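Local structure of probable amino acid aminotransferase (Mycobacterium tuberculosis, 6Q1S) at residues R216-Q221 with V253-L258; R42-E47 with A285-D290; F33-V38 with A90-Y95; V182-R187 with Y212-G217. The protein belongs to the class IV aminotransferases and here holds 4'-deoxy-4'-aminopyridoxal-5'-phosphate and 2-oxoglutaric acid in adjoining parts of one pocket. All coordinates share one frame; numbering follows the deposited sequence.

Contact 1 of 4, residues R216-Q221 with V253-L258; sequences RGTTQQ and VSSMTL. With PMP (4'-deoxy-4'-aminopyridoxal-5'-phosphate), chain G; AKG (2-oxoglutaric acid), chain H.
T219 and V253 meet methyl against methyl, CG2 of T219 lying 3.5 Å from CG1 of V253 with the two branched side chains slanted across each other. The T219 torsion (chi1 -40°) sets this methyl anti to the backbone N and leaves OG1 on another side, where it donates to O2P of PMP at 2.7 Å. Threonine suits the place because one branch is apolar and the other is a donor. In its neighbour T218, OG1 donates to O3P; that separation is modelled so short that its exact value is doubtful, but T218 N also donates to O3P at 3.3 Å. T219 N donates to O2P along a straighter line, with 160° at the hydrogen.

The phosphate therefore sits at the amino end of helix 218-229, where G217 is the N-cap, a way of holding this group familiar from fold-type IV enzymes that bind pyridoxal phosphate. The helix end and R52, also bonded to PMP, probably stabilise the negative charge. G217 has no side chain, and its CA approaches O4P.

From the other segment, S255 brings OG to O1P at 2.8 Å, and H49 is a second partner of that hydroxyl. S255 N gives O1P a weak bond. A water donates to O2P at 2.9 Å and joins Q220 N and V253 O through weaker bonds. Further along, the small polar side chain of T257 turns OG1 to O2 of AKG at 3.0 Å, while the flexible chain of M256, bent at its end, lays CE 3.2 Å from the same O2.

Contact 2 of 4, residues R42-E47 with A285-D290; sequences RACLVE and AAIVSD
One face of the D290 carboxylate is covered by L45. The methyl CD2 of L45 stands almost straight above D290 CG at 3.5 Å, and L45 N comes over the same face to donate to D290 OD2 at 2.7 Å. This N-H meets the oxygen 46° out of the carboxylate plane, with an angle of 145° at the hydrogen. The R42 guanidinium is farther off, its NH1 6.0 Å from D290 OD2, so any attraction acts at a distance.

L45 is the N-cap residue of helix 46-59, and its backbone has left-handed helical angles. A carboxylate beside the start of that helix is probably favoured by the helix dipole. Across the contact, the chain at the end of helix 275-286 makes a type I beta turn from A286 to S289. S289 OG donates to A286 O at 2.6 Å, in the carbonyl plane, and S289 N bonds to the same oxygen, so two donors grip A286 O. Serine is short enough to close the turn on itself in this way.

The branched end of L45 fits over this turn, with CD1 3.9 Å from I287 CA, and also packs on A222 of helix 218-229. The small C44 can approach the chain closely, its CB 3.3 Å from I287 O and 4.1 Å from I287 CB. L45 O is bonded to ND1 of H49, a histidine whose other ring nitrogen holds S255.

Contact 3 of 4, residues F33-V38 with A90-Y95; sequences FETLLV and ALRLIY
L36 pushes its CD1 into the hollow between L91 and L93, two residues apart on the facing strand. Strands 31-39 and 89-96 are antiparallel neighbours in the five-stranded sheet of the smaller, N-terminal domain of the fold-type IV aminotransferases, with 157° between the N-to-C directions of the two segments. CD1 of L36 lies 3.8 Å from L91 CD2 and 3.7 Å from L93 CG, and the L36 and L93 side chains cross at about a right angle, so that L36 CD1 sits against the fork of L93. V38 extends the row, resting CG2 against L91 CD1 at 4.2 Å. Branched aliphatic residues suit this face because W70, V74 and T78 of helix 67-84 cover L91 and L93.

E34 shares the face but offers only its stem: CB touches L93 CD1 at 3.8 Å, and the bend at chi2 (-66°) carries the carboxylate away to a salt bridge with R52. On the face of F33, T35 and R92, the last two lie side by side and point the same way, with T35 OG1 3.3 Å from R92 CG. The long aliphatic part of R92 lets its head reach E100 of the second subunit, while V27 of that subunit packs on R92 and I94. Next along, the slim end of I94, CD1, reaches F33 CB at 4.0 Å; the F33 ring itself meets Y155 edge to face.

Two pairs of backbone bonds hold this register. In the pair E34–L93, L93 N donates to E34 O at 2.9 Å with 158° at the hydrogen.

Contact 4 of 4, residues V182-R187 with Y212-G217; sequences VLEGPR and YPILRG. With PMP (4'-deoxy-4'-aminopyridoxal-5'-phosphate), chain G; AKG (2-oxoglutaric acid), chain H.
E184 OE2 takes a hydrogen bond from L215 N at 3.0 Å, on its syn side though 35° out of the carboxylate plane, and lies 3.0 Å from N1 of PMP. A glutamate facing the pyridine nitrogen is characteristic of the fold-type IV aminotransferases. L215 N also gives E184 OE1 a weak bond, so one backbone N-H spans both oxygens and helps fix the rotation of the group that faces PMP. Glutamate has the length for this: beyond CG its chain is fully extended (chi2 179°).

I214 slides past E184 in the opposite direction, its CB 3.4 Å from E184 CD. The I214 methyl CG2 fills the groove between E184 CG and L183 CB, 3.7 Å from each. Such apolar cover on the stem leaves the polar head directed at L215 and the ring. L183 in turn crosses Y212 at about a right angle, with L183 CD2 3.8 Å from Y212 CD2, and the edge of the tyrosine ring meets V182 O in plane. P213 is the centre of an inverse gamma turn, closed by I214 N bonding to Y212 O, which swings the chain so that I214 and L215 follow along E184.

L215 lays its side chain beside the PMP methyl C2A. At the far end of the other loop, R187 uses both its backbone and its side chain: R187 O accepts from PMP N4A at 2.8 Å, and R187 NH1 donates to AKG O4, which lies in plane at the guanidinium edge, also at 2.8 Å.

Contact 3 comes first along the chain and lies in the five-stranded sheet, whose strand 31-39 also pairs with strand 42-43 of contact 2; C44 N lies 2.9 Å from L37 O, probably a hydrogen bond. Contact 2 brings the chain's last residues back to this early region, with contacts 4 and 1 falling between its two segments in sequence. These two share R216 and G217, their centres are about 11 Å apart, and they take the ring and phosphate ends of PMP. Contact 1 also touches contacts 2 and 3, whereas contact 4 touches neither. This is consistent with a PMP pocket set between the N-terminal domain and the larger domain, as in other fold-type IV aminotransferases.

Contact 1 of 4, residues R216-Q221 with V253-L258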
# COMPACT_ATOMS: atom_id res chain seq x y z
N ARG B 216 9.83 13.08 -2.27
CA ARG B 216 10.30 14.44 -2.47
C ARG B 216 9.13 15.40 -2.38
O ARG B 216 8.17 15.31 -3.16
CB ARG B 216 11.00 14.57 -3.83
CG ARG B 216 12.19 13.66 -4.00
CD ARG B 216 13.48 14.46 -3.91
NE ARG B 216 13.67 15.33 -5.07
CZ ARG B 216 14.41 15.02 -6.12
NH1 ARG B 216 14.53 15.87 -7.13
NH2 ARG B 216 15.04 13.85 -6.17
N GLY B 217 9.20 16.34 -1.44
CA GLY B 217 8.10 17.25 -1.21
C GLY B 217 8.06 18.40 -2.20
O GLY B 217 9.01 19.18 -2.30
N THR B 218 6.95 18.50 -2.94
CA THR B 218 6.78 19.63 -3.85
C THR B 218 6.79 20.95 -3.08
O THR B 218 7.38 21.94 -3.53
CB THR B 218 5.48 19.49 -4.63
OG1 THR B 218 4.37 19.44 -3.72
CG2 THR B 218 5.49 18.23 -5.48
N THR B 219 6.16 20.97 -1.91
CA THR B 219 6.13 22.18 -1.09
C THR B 219 7.51 22.49 -0.53
O THR B 219 7.90 23.66 -0.44
CB THR B 219 5.11 22.04 0.03
OG1 THR B 219 3.94 21.39 -0.46
CG2 THR B 219 4.73 23.41 0.56
N GLN B 220 8.26 21.45 -0.12
CA GLN B 220 9.58 21.69 0.45
C GLN B 220 10.53 22.31 -0.56
O GLN B 220 11.26 23.25 -0.25
CB GLN B 220 10.15 20.38 1.00
CG GLN B 220 11.61 20.47 1.46
CD GLN B 220 12.60 20.16 0.35
OE1 GLN B 220 12.58 19.07 -0.23
NE2 GLN B 220 13.47 21.11 0.05
N GLN B 221 10.53 21.79 -1.80
CA GLN B 221 11.43 22.33 -2.81
C GLN B 221 11.07 23.76 -3.17
O GLN B 221 11.96 24.62 -3.30
CB GLN B 221 11.41 21.44 -4.06
CG GLN B 221 11.90 20.03 -3.82
CD GLN B 221 12.05 19.24 -5.10
OE1 GLN B 221 12.32 19.80 -6.17
NE2 GLN B 221 11.87 17.93 -5.01
N VAL B 253 5.40 19.62 6.42
CA VAL B 253 5.04 20.37 5.22
C VAL B 253 4.43 19.44 4.19
O VAL B 253 4.94 18.33 3.95
CB VAL B 253 6.28 21.10 4.66
CG1 VAL B 253 5.88 22.11 3.62
CG2 VAL B 253 7.05 21.77 5.79
N SER B 254 3.36 19.89 3.55
CA SER B 254 2.66 19.12 2.53
C SER B 254 1.86 20.09 1.67
O SER B 254 1.81 21.29 1.94
CB SER B 254 1.77 18.04 3.15
OG SER B 254 0.71 18.61 3.90
N SER B 255 1.22 19.55 0.63
CA SER B 255 0.58 20.41 -0.36
C SER B 255 -0.73 21.00 0.15
O SER B 255 -1.04 22.16 -0.13
CB SER B 255 0.33 19.63 -1.65
OG SER B 255 1.55 19.29 -2.29
N MET B 256 -1.51 20.23 0.91
CA MET B 256 -2.81 20.71 1.38
C MET B 256 -2.73 21.33 2.78
O MET B 256 -3.30 22.40 3.01
CB MET B 256 -3.83 19.57 1.36
CG MET B 256 -5.20 19.95 1.88
SD MET B 256 -6.44 18.67 1.58
CE MET B 256 -5.97 17.44 2.80
N THR B 257 -2.05 20.67 3.71
CA THR B 257 -1.91 21.20 5.06
C THR B 257 -0.91 22.34 5.14
O THR B 257 -0.92 23.10 6.12
CB THR B 257 -1.50 20.08 6.03
OG1 THR B 257 -2.27 18.90 5.76
CG2 THR B 257 -1.72 20.49 7.47
N LEU B 258 -0.07 22.49 4.11
CA LEU B 258 0.96 23.53 4.05
C LEU B 258 2.01 23.34 5.15
O LEU B 258 3.00 22.64 4.94
CB LEU B 258 0.34 24.93 4.12
CG LEU B 258 -0.58 25.28 2.95
CD1 LEU B 258 -0.84 26.78 2.91
CD2 LEU B 258 -0.00 24.80 1.62
N1 PMP G . 5.70 12.51 2.27
C2 PMP G . 4.63 11.71 2.05
C2A PMP G . 4.72 10.24 2.37
C3 PMP G . 3.37 12.27 1.50
O3 PMP G . 2.29 11.48 1.27
C4 PMP G . 3.35 13.72 1.20
C4A PMP G . 2.12 14.39 0.64
N4A PMP G . 1.00 14.25 1.59
C5 PMP G . 4.58 14.49 1.49
C6 PMP G . 5.69 13.83 2.01
C5A PMP G . 4.63 15.98 1.21
O4P PMP G . 4.54 16.20 -0.19
P PMP G . 3.85 17.53 -0.77
O1P PMP G . 2.41 17.56 -0.31
O2P PMP G . 4.58 18.74 -0.24
O3P PMP G . 3.90 17.51 -2.28
C1 AKG H . -2.98 15.92 4.01
O1 AKG H . -3.22 15.82 5.23
O2 AKG H . -2.84 17.03 3.45
C2 AKG H . -2.86 14.70 3.20
O5 AKG H . -1.84 14.50 2.55
C3 AKG H . -3.98 13.70 3.19
C4 AKG H . -3.77 12.68 4.31
C5 AKG H . -5.06 12.46 5.06
O3 AKG H . -6.10 12.99 4.62
O4 AKG H . -5.03 11.76 6.10
O HOH W 1 6.86 19.48 1.43

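Contact 2 of 4, residues R42-E47 with A285-D290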
# COMPACT_ATOMS: atom_id res chain seq x y z
N ARG B 42 -6.98 29.23 -8.31
CA ARG B 42 -6.12 28.38 -9.12
C ARG B 42 -5.50 27.28 -8.27
O ARG B 42 -5.25 27.47 -7.08
CB ARG B 42 -5.01 29.20 -9.79
CG ARG B 42 -5.41 29.83 -11.11
CD ARG B 42 -4.69 31.15 -11.34
NE ARG B 42 -3.29 30.95 -11.69
CZ ARG B 42 -2.41 31.94 -11.81
NH1 ARG B 42 -1.15 31.67 -12.13
NH2 ARG B 42 -2.78 33.19 -11.61
N ALA B 43 -5.27 26.13 -8.90
CA ALA B 43 -4.49 25.08 -8.26
C ALA B 43 -3.03 25.48 -8.20
O ALA B 43 -2.49 26.10 -9.12
CB ALA B 43 -4.65 23.76 -9.01
N CYS B 44 -2.37 25.13 -7.09
CA CYS B 44 -1.02 25.60 -6.81
C CYS B 44 0.02 24.59 -7.28
O CYS B 44 -0.10 23.39 -7.01
CB CYS B 44 -0.86 25.87 -5.32
SG CYS B 44 -2.06 27.05 -4.66
N LEU B 45 1.04 25.09 -7.99
CA LEU B 45 2.20 24.30 -8.40
C LEU B 45 1.79 23.07 -9.21
O LEU B 45 2.07 21.93 -8.84
CB LEU B 45 3.03 23.90 -7.17
CG LEU B 45 3.52 25.04 -6.28
CD1 LEU B 45 4.19 24.47 -5.04
CD2 LEU B 45 4.46 25.96 -7.02
N VAL B 46 1.11 23.32 -10.33
CA VAL B 46 0.62 22.22 -11.16
C VAL B 46 1.79 21.45 -11.76
O VAL B 46 1.82 20.21 -11.71
CB VAL B 46 -0.33 22.75 -12.25
CG1 VAL B 46 -0.79 21.62 -13.15
CG2 VAL B 46 -1.52 23.46 -11.61
N GLU B 47 2.77 22.16 -12.31
CA GLU B 47 3.88 21.50 -12.99
C GLU B 47 4.68 20.61 -12.04
O GLU B 47 5.05 19.49 -12.39
CB GLU B 47 4.79 22.53 -13.65
CG GLU B 47 4.14 23.30 -14.78
CD GLU B 47 3.50 22.37 -15.80
OE1 GLU B 47 2.33 22.60 -16.17
OE2 GLU B 47 4.17 21.41 -16.23
N ALA B 285 4.17 31.93 0.30
CA ALA B 285 4.77 32.37 -0.95
C ALA B 285 5.28 31.21 -1.79
O ALA B 285 5.43 31.35 -3.01
CB ALA B 285 5.91 33.35 -0.67
N ALA B 286 5.55 30.06 -1.17
CA ALA B 286 6.05 28.91 -1.91
C ALA B 286 5.00 28.37 -2.87
O ALA B 286 5.29 28.13 -4.06
CB ALA B 286 6.51 27.82 -0.95
N ILE B 287 3.78 28.17 -2.39
CA ILE B 287 2.71 27.60 -3.21
C ILE B 287 2.24 28.53 -4.30
O ILE B 287 1.51 28.11 -5.20
CB ILE B 287 1.52 27.20 -2.31
CG1 ILE B 287 1.01 28.43 -1.56
CG2 ILE B 287 1.93 26.10 -1.34
CD1 ILE B 287 -0.33 28.24 -0.91
N VAL B 288 2.65 29.80 -4.25
CA VAL B 288 2.35 30.78 -5.29
C VAL B 288 3.61 31.21 -6.02
O VAL B 288 3.55 32.05 -6.93
CB VAL B 288 1.61 32.00 -4.69
CG1 VAL B 288 1.09 32.96 -5.75
CG2 VAL B 288 0.45 31.52 -3.83
N SER B 289 4.76 30.60 -5.70
CA SER B 289 6.00 30.93 -6.39
C SER B 289 5.92 30.60 -7.88
O SER B 289 6.65 31.19 -8.68
CB SER B 289 7.17 30.19 -5.74
OG SER B 289 7.04 28.79 -5.91
N ASP B 290 5.06 29.65 -8.25
CA ASP B 290 4.82 29.40 -9.67
C ASP B 290 4.15 30.60 -10.34
O ASP B 290 4.38 30.85 -11.53
CB ASP B 290 3.95 28.15 -9.84
CG ASP B 290 2.67 28.21 -9.04
OD1 ASP B 290 2.54 29.11 -8.18
OD2 ASP B 290 1.79 27.36 -9.26

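Contact 3 of 4, residues F33-V38 with A90-Y95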
# COMPACT_ATOMS: atom_id res chain seq x y z
N PHE B 33 -0.77 8.83 -7.47
CA PHE B 33 -1.66 9.97 -7.35
C PHE B 33 -0.88 11.19 -6.90
O PHE B 33 0.28 11.11 -6.51
CB PHE B 33 -2.83 9.68 -6.40
CG PHE B 33 -2.50 9.85 -4.95
CD1 PHE B 33 -1.80 8.87 -4.26
CD2 PHE B 33 -2.91 10.98 -4.26
CE1 PHE B 33 -1.50 9.03 -2.92
CE2 PHE B 33 -2.61 11.14 -2.92
CZ PHE B 33 -1.91 10.16 -2.24
N GLU B 34 -1.56 12.34 -6.96
CA GLU B 34 -1.02 13.61 -6.50
C GLU B 34 -2.14 14.39 -5.83
O GLU B 34 -3.32 14.20 -6.14
CB GLU B 34 -0.44 14.43 -7.66
CG GLU B 34 0.94 13.97 -8.12
CD GLU B 34 2.00 14.17 -7.06
OE1 GLU B 34 1.91 15.18 -6.32
OE2 GLU B 34 2.92 13.34 -6.97
N THR B 35 -1.77 15.27 -4.90
CA THR B 35 -2.72 16.11 -4.19
C THR B 35 -2.32 17.56 -4.35
O THR B 35 -1.18 17.93 -4.07
CB THR B 35 -2.80 15.74 -2.70
OG1 THR B 35 -3.34 14.43 -2.56
CG2 THR B 35 -3.68 16.73 -1.96
N LEU B 36 -3.27 18.38 -4.80
CA LEU B 36 -3.03 19.79 -5.05
C LEU B 36 -4.03 20.63 -4.28
O LEU B 36 -5.16 20.19 -4.02
CB LEU B 36 -3.13 20.13 -6.55
CG LEU B 36 -2.15 19.47 -7.52
CD1 LEU B 36 -2.63 18.09 -7.93
CD2 LEU B 36 -1.94 20.36 -8.74
N LEU B 37 -3.61 21.83 -3.90
CA LEU B 37 -4.46 22.77 -3.18
C LEU B 37 -4.94 23.86 -4.13
O LEU B 37 -4.13 24.46 -4.84
CB LEU B 37 -3.70 23.38 -2.00
CG LEU B 37 -4.46 24.42 -1.17
CD1 LEU B 37 -5.51 23.75 -0.29
CD2 LEU B 37 -3.49 25.23 -0.32
N VAL B 38 -6.24 24.09 -4.15
CA VAL B 38 -6.83 25.20 -4.89
C VAL B 38 -6.96 26.38 -3.94
O VAL B 38 -7.69 26.30 -2.94
CB VAL B 38 -8.18 24.81 -5.50
CG1 VAL B 38 -8.85 26.04 -6.11
CG2 VAL B 38 -8.01 23.73 -6.55
N ALA B 90 -9.45 20.57 -2.30
CA ALA B 90 -8.50 19.47 -2.30
C ALA B 90 -8.61 18.78 -3.66
O ALA B 90 -9.52 17.97 -3.88
CB ALA B 90 -8.78 18.50 -1.16
N LEU B 91 -7.70 19.11 -4.56
CA LEU B 91 -7.68 18.55 -5.91
C LEU B 91 -6.69 17.40 -5.96
O LEU B 91 -5.53 17.55 -5.57
CB LEU B 91 -7.31 19.63 -6.94
CG LEU B 91 -7.52 19.29 -8.41
CD1 LEU B 91 -8.03 20.50 -9.17
CD2 LEU B 91 -6.22 18.80 -9.02
N ARG B 92 -7.15 16.25 -6.44
CA ARG B 92 -6.34 15.04 -6.48
C ARG B 92 -6.37 14.44 -7.88
O ARG B 92 -7.42 14.42 -8.53
CB ARG B 92 -6.81 14.00 -5.46
CG ARG B 92 -6.25 14.21 -4.06
CD ARG B 92 -6.94 13.32 -3.03
NE ARG B 92 -8.38 13.52 -2.97
CZ ARG B 92 -9.19 12.78 -2.22
NH1 ARG B 92 -8.70 11.79 -1.48
NH2 ARG B 92 -10.50 13.01 -2.21
N LEU B 93 -5.22 13.96 -8.34
CA LEU B 93 -5.08 13.28 -9.62
C LEU B 93 -4.91 11.79 -9.36
O LEU B 93 -3.91 11.38 -8.76
CB LEU B 93 -3.88 13.81 -10.40
CG LEU B 93 -3.55 15.29 -10.20
CD1 LEU B 93 -2.23 15.63 -10.85
CD2 LEU B 93 -4.67 16.12 -10.78
N ILE B 94 -5.86 10.98 -9.82
CA ILE B 94 -5.82 9.53 -9.61
C ILE B 94 -5.41 8.88 -10.92
O ILE B 94 -6.07 9.06 -11.95
CB ILE B 94 -7.17 8.99 -9.13
CG1 ILE B 94 -7.68 9.81 -7.94
CG2 ILE B 94 -7.05 7.52 -8.76
CD1 ILE B 94 -6.81 9.69 -6.70
N TYR B 95 -4.32 8.11 -10.89
CA TYR B 95 -3.75 7.48 -12.07
C TYR B 95 -3.46 6.02 -11.71
O TYR B 95 -2.46 5.72 -11.05
CB TYR B 95 -2.49 8.21 -12.53
CG TYR B 95 -1.94 7.75 -13.86
CD1 TYR B 95 -2.79 7.41 -14.91
CD2 TYR B 95 -0.57 7.67 -14.08
CE1 TYR B 95 -2.28 7.00 -16.13
CE2 TYR B 95 -0.06 7.26 -15.30
CZ TYR B 95 -0.91 6.92 -16.32
OH TYR B 95 -0.40 6.51 -17.53

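Contact 4 of 4, residues V182-R187 with Y212-G217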
# COMPACT_ATOMS: atom_id res chain seq x y z
N VAL B 182 16.23 10.91 10.75
CA VAL B 182 14.88 11.37 10.46
C VAL B 182 14.56 11.14 8.99
O VAL B 182 15.36 11.46 8.10
CB VAL B 182 14.71 12.85 10.84
CG1 VAL B 182 13.32 13.34 10.46
CG2 VAL B 182 14.94 13.03 12.33
N LEU B 183 13.38 10.57 8.73
CA LEU B 183 12.95 10.29 7.36
C LEU B 183 11.93 11.32 6.89
O LEU B 183 12.30 12.30 6.23
CB LEU B 183 12.36 8.88 7.28
CG LEU B 183 13.35 7.73 7.51
CD1 LEU B 183 12.62 6.39 7.51
CD2 LEU B 183 14.42 7.74 6.44
N GLU B 184 10.66 11.11 7.22
CA GLU B 184 9.59 12.00 6.78
C GLU B 184 8.37 11.71 7.64
O GLU B 184 8.42 10.91 8.58
CB GLU B 184 9.28 11.81 5.30
CG GLU B 184 8.72 10.44 4.95
CD GLU B 184 8.40 10.29 3.48
OE1 GLU B 184 8.12 9.15 3.05
OE2 GLU B 184 8.44 11.30 2.74
N GLY B 185 7.26 12.37 7.32
CA GLY B 185 5.99 12.05 7.92
C GLY B 185 5.19 11.12 7.03
O GLY B 185 5.47 10.97 5.83
N PRO B 186 4.17 10.47 7.59
CA PRO B 186 3.29 9.62 6.76
C PRO B 186 2.51 10.40 5.71
O PRO B 186 1.95 9.78 4.80
CB PRO B 186 2.36 8.97 7.79
CG PRO B 186 2.39 9.89 8.97
CD PRO B 186 3.78 10.44 9.01
N ARG B 187 2.45 11.73 5.83
CA ARG B 187 1.74 12.54 4.84
C ARG B 187 2.37 13.92 4.68
O ARG B 187 1.69 14.84 4.20
CB ARG B 187 0.26 12.68 5.21
CG ARG B 187 0.02 13.33 6.56
CD ARG B 187 -1.46 13.42 6.88
NE ARG B 187 -1.72 13.85 8.25
CZ ARG B 187 -2.87 13.66 8.89
NH1 ARG B 187 -3.87 13.04 8.28
NH2 ARG B 187 -3.02 14.08 10.13
N TYR B 212 17.29 9.26 0.77
CA TYR B 212 16.59 8.49 1.77
C TYR B 212 15.33 7.86 1.17
O TYR B 212 14.79 8.37 0.18
CB TYR B 212 16.19 9.37 2.96
CG TYR B 212 17.30 9.66 3.94
CD1 TYR B 212 18.62 9.34 3.66
CD2 TYR B 212 17.02 10.24 5.17
CE1 TYR B 212 19.63 9.60 4.58
CE2 TYR B 212 18.02 10.51 6.09
CZ TYR B 212 19.32 10.19 5.79
OH TYR B 212 20.31 10.45 6.70
N PRO B 213 14.85 6.75 1.74
CA PRO B 213 13.61 6.14 1.24
C PRO B 213 12.37 6.97 1.56
O PRO B 213 11.50 6.51 2.30
CB PRO B 213 13.57 4.79 1.97
CG PRO B 213 14.36 5.02 3.22
CD PRO B 213 15.45 5.97 2.84
N ILE B 214 12.28 8.18 1.01
CA ILE B 214 11.19 9.10 1.31
C ILE B 214 10.70 9.74 0.02
O ILE B 214 11.33 9.63 -1.03
CB ILE B 214 11.62 10.20 2.32
CG1 ILE B 214 12.72 11.07 1.72
CG2 ILE B 214 12.08 9.58 3.63
CD1 ILE B 214 13.09 12.25 2.59
N LEU B 215 9.56 10.41 0.12
CA LEU B 215 9.03 11.18 -1.00
C LEU B 215 9.68 12.56 -1.05
O LEU B 215 10.03 13.15 -0.03
CB LEU B 215 7.51 11.34 -0.88
CG LEU B 215 6.54 10.19 -1.21
CD1 LEU B 215 6.57 9.87 -2.69
CD2 LEU B 215 6.79 8.93 -0.38
N ARG B 216 9.83 13.08 -2.27
CA ARG B 216 10.30 14.44 -2.47
C ARG B 216 9.13 15.40 -2.38
O ARG B 216 8.17 15.31 -3.16
CB ARG B 216 11.00 14.57 -3.83
CG ARG B 216 12.19 13.66 -4.00
CD ARG B 216 13.48 14.46 -3.91
NE ARG B 216 13.67 15.33 -5.07
CZ ARG B 216 14.41 15.02 -6.12
NH1 ARG B 216 14.53 15.87 -7.13
NH2 ARG B 216 15.04 13.85 -6.17
N GLY B 217 9.20 16.34 -1.44
CA GLY B 217 8.10 17.25 -1.21
C GLY B 217 8.06 18.40 -2.20
O GLY B 217 9.01 19.18 -2.30
N1 PMP G . 5.70 12.51 2.27
C2 PMP G . 4.63 11.71 2.05
C2A PMP G . 4.72 10.24 2.37
C3 PMP G . 3.37 12.27 1.50
O3 PMP G . 2.29 11.48 1.27
C4 PMP G . 3.35 13.72 1.20
C4A PMP G . 2.12 14.39 0.64
N4A PMP G . 1.00 14.25 1.59
C5 PMP G . 4.58 14.49 1.49
C6 PMP G . 5.69 13.83 2.01
C5A PMP G . 4.63 15.98 1.21
O4P PMP G . 4.54 16.20 -0.19
P PMP G . 3.85 17.53 -0.77
O1P PMP G . 2.41 17.56 -0.31
O2P PMP G . 4.58 18.74 -0.24
O3P PMP G . 3.90 17.51 -2.28
C1 AKG H . -2.98 15.92 4.01
O1 AKG H . -3.22 15.82 5.23
O2 AKG H . -2.84 17.03 3.45
C2 AKG H . -2.86 14.70 3.20
O5 AKG H . -1.84 14.50 2.55
C3 AKG H . -3.98 13.70 3.19
C4 AKG H . -3.77 12.68 4.31
C5 AKG H . -5.06 12.46 5.06
O3 AKG H . -6.10 12.99 4.62
O4 AKG H . -5.03 11.76 6.10